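Local coordinates for protein tungsten formylmethanofuran dehydrogenase subunit E (Syntrophus aciditrophicus, PDB 3D00) that is an FmdE-like protein of unestablished function that binds zinc through a treble-clef finger, in a family implicated in microbial methanogenesis, at residues Val100-Glu105 with Arg114-Lys119. Residues are numbered along the deposited sequence; the frame is centred on the assembly and turned at random.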
loop_
_atom_site.group_PDB
_atom_site.type_symbol
_atom_site.label_atom_id
_atom_site.label_comp_id
_atom_site.label_asym_id
_atom_site.label_seq_id
_atom_site.Cartn_x
_atom_site.Cartn_y
_atom_site.Cartn_z
ATOM N N VAL A 100 7.009 16.957 3.284
ATOM C CA VAL A 100 8.376 16.932 2.828
ATOM C C VAL A 100 8.378 16.573 1.366
ATOM O O VAL A 100 7.688 15.661 0.936
ATOM C CB VAL A 100 9.267 15.911 3.601
ATOM C CG1 VAL A 100 10.710 16.039 3.120
ATOM C CG2 VAL A 100 9.167 16.129 5.086
ATOM N N PHE A 101 9.188 17.302 0.622
ATOM C CA PHE A 101 9.318 17.115 -0.775
ATOM C C PHE A 101 10.735 17.477 -1.247
ATOM O O PHE A 101 11.549 18.021 -0.486
ATOM C CB PHE A 101 8.240 17.954 -1.489
ATOM C CG PHE A 101 8.306 19.452 -1.230
ATOM C CD1 PHE A 101 7.791 19.990 -0.085
ATOM C CD2 PHE A 101 8.848 20.303 -2.166
ATOM C CE1 PHE A 101 7.817 21.359 0.126
ATOM C CE2 PHE A 101 8.883 21.684 -1.967
ATOM C CZ PHE A 101 8.364 22.202 -0.818
ATOM N N LEU A 102 11.017 17.160 -2.504
ATOM C CA LEU A 102 12.310 17.455 -3.104
ATOM C C LEU A 102 12.364 18.896 -3.636
ATOM O O LEU A 102 11.422 19.388 -4.252
ATOM C CB LEU A 102 12.643 16.450 -4.208
ATOM C CG LEU A 102 13.430 15.200 -3.789
ATOM C CD1 LEU A 102 12.762 14.633 -2.584
ATOM C CD2 LEU A 102 13.530 14.158 -4.933
ATOM N N ASP A 103 13.491 19.540 -3.371
ATOM C CA ASP A 103 13.751 20.923 -3.736
ATOM C C ASP A 103 14.842 20.874 -4.821
ATOM O O ASP A 103 16.027 20.708 -4.525
ATOM C CB ASP A 103 14.224 21.669 -2.478
ATOM C CG ASP A 103 14.089 23.190 -2.571
ATOM O OD1 ASP A 103 13.045 23.694 -3.031
ATOM O OD2 ASP A 103 15.038 23.887 -2.118
ATOM N N VAL A 104 14.428 20.964 -6.086
ATOM C CA VAL A 104 15.382 20.928 -7.221
ATOM C C VAL A 104 16.369 22.102 -7.186
ATOM O O VAL A 104 17.519 21.940 -7.632
ATOM C CB VAL A 104 14.670 20.803 -8.589
ATOM C CG1 VAL A 104 15.698 20.752 -9.748
ATOM C CG2 VAL A 104 13.788 19.553 -8.597
ATOM N N GLU A 105 15.954 23.224 -6.583
ATOM C CA GLU A 105 16.882 24.349 -6.289
ATOM C C GLU A 105 18.135 23.892 -5.522
ATOM O O GLU A 105 19.231 24.454 -5.706
ATOM C CB GLU A 105 16.187 25.501 -5.523
ATOM C CG GLU A 105 14.668 25.755 -5.871
ATOM C CD GLU A 105 14.175 27.209 -5.591
ATOM O OE1 GLU A 105 14.791 27.931 -4.759
ATOM O OE2 GLU A 105 13.159 27.633 -6.206
ATOM N N ARG A 114 19.359 14.846 -10.157
ATOM C CA ARG A 114 18.506 15.686 -10.985
ATOM C C ARG A 114 18.070 14.960 -12.236
ATOM O O ARG A 114 16.916 15.054 -12.634
ATOM C CB ARG A 114 19.212 16.979 -11.345
ATOM C CG ARG A 114 18.326 18.024 -12.034
ATOM C CD ARG A 114 19.042 19.446 -12.118
ATOM N NE ARG A 114 20.236 19.458 -12.969
ATOM C CZ ARG A 114 20.228 19.295 -14.297
ATOM N NH1 ARG A 114 19.074 19.088 -14.954
ATOM N NH2 ARG A 114 21.381 19.322 -14.984
ATOM N N ASN A 115 18.980 14.215 -12.856
ATOM C CA ASN A 115 18.666 13.507 -14.097
ATOM C C ASN A 115 17.626 12.436 -13.835
ATOM O O ASN A 115 16.724 12.236 -14.635
ATOM C CB ASN A 115 19.924 12.890 -14.743
ATOM C CG ASN A 115 20.886 13.945 -15.354
ATOM O OD1 ASN A 115 20.505 15.098 -15.613
ATOM N ND2 ASN A 115 22.143 13.545 -15.559
ATOM N N TRP A 116 17.766 11.760 -12.696
ATOM C CA TRP A 116 16.781 10.782 -12.205
ATOM C C TRP A 116 15.428 11.449 -11.910
ATOM O O TRP A 116 14.387 10.997 -12.375
ATOM C CB TRP A 116 17.298 10.076 -10.925
ATOM C CG TRP A 116 16.207 9.284 -10.229
ATOM C CD1 TRP A 116 15.757 8.040 -10.564
ATOM C CD2 TRP A 116 15.397 9.718 -9.138
ATOM N NE1 TRP A 116 14.728 7.666 -9.749
ATOM C CE2 TRP A 116 14.477 8.674 -8.860
ATOM C CE3 TRP A 116 15.355 10.888 -8.360
ATOM C CZ2 TRP A 116 13.552 8.752 -7.839
ATOM C CZ3 TRP A 116 14.428 10.976 -7.345
ATOM C CH2 TRP A 116 13.519 9.907 -7.096
ATOM N N PHE A 117 15.460 12.521 -11.122
ATOM C CA PHE A 117 14.230 13.171 -10.693
ATOM C C PHE A 117 13.473 13.675 -11.907
ATOM O O PHE A 117 12.289 13.465 -12.005
ATOM C CB PHE A 117 14.516 14.299 -9.679
ATOM C CG PHE A 117 13.275 14.910 -9.069
ATOM C CD1 PHE A 117 12.333 14.122 -8.424
ATOM C CD2 PHE A 117 13.052 16.271 -9.127
ATOM C CE1 PHE A 117 11.193 14.687 -7.859
ATOM C CE2 PHE A 117 11.917 16.829 -8.564
ATOM C CZ PHE A 117 10.983 16.026 -7.938
ATOM N N LEU A 118 14.175 14.267 -12.864
ATOM C CA LEU A 118 13.539 14.875 -14.041
ATOM C C LEU A 118 13.465 13.922 -15.222
ATOM O O LEU A 118 13.019 14.301 -16.307
ATOM C CB LEU A 118 14.291 16.145 -14.447
ATOM C CG LEU A 118 14.591 17.114 -13.304
ATOM C CD1 LEU A 118 15.391 18.298 -13.835
ATOM C CD2 LEU A 118 13.319 17.560 -12.590
ATOM N N LYS A 119 13.893 12.674 -15.011
ATOM C CA LYS A 119 13.917 11.661 -16.078
ATOM C C LYS A 119 14.650 12.129 -17.376
ATOM O O LYS A 119 14.273 11.759 -18.480
ATOM C CB LYS A 119 12.486 11.173 -16.367
ATOM C CG LYS A 119 11.764 10.649 -15.133
ATOM C CD LYS A 119 10.330 10.200 -15.388
#
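Phe117, in the last turn of helix 111-117, offers one face of its ring to Leu102 at the end of strand 96-102 and its edge to Val104 just beyond. Its CG stands anti to the backbone N (chi1 -173°), which carries the ring out from the helix to the strand end. From CB outward, Leu102 follows one face of the ring: CB sits over the rim, 4.1 Å from Phe117 CZ; CG then branches, and its CD2 methyl goes on over the same ring. That methyl lies 3.7 Å from Phe117 CD1 and makes a CH-pi contact, 4.0 Å from the ring centroid and 27° off the normal. The two side chains run past each other in opposite directions, and Leu102 CD2 also reaches the edge of the Trp116 indole, 4.1 Å from CZ3. Val104 meets the rim of the Phe117 ring instead: its CG2 methyl lies near the ring plane, tightly packed at 3.3 Å from Phe117 CE2. Val104 CG1, the branch anti to the backbone N, comes within 4.3 Å of Arg114 CD. Outside the two segments, Leu102 touches Met36 of helix 28-42, and Trp116 packs on Pro28 and Ile32 of the same helix. Ala172 of the second subunit packs on Phe117 as well. The helix itself finishes in a Schellman motif, with Lys119 at positive phi. An alanine in place of Phe117 would leave CD2 of Leu102 without its aromatic face and CG2 of Val104 without its ring edge, and is likely to open a gap between strand end and helix. With carbon meeting carbon throughout, this small, mostly partly exposed contact joins the helix to the strand end of the FmdE core by apolar packing, with no polar bond between the two segments.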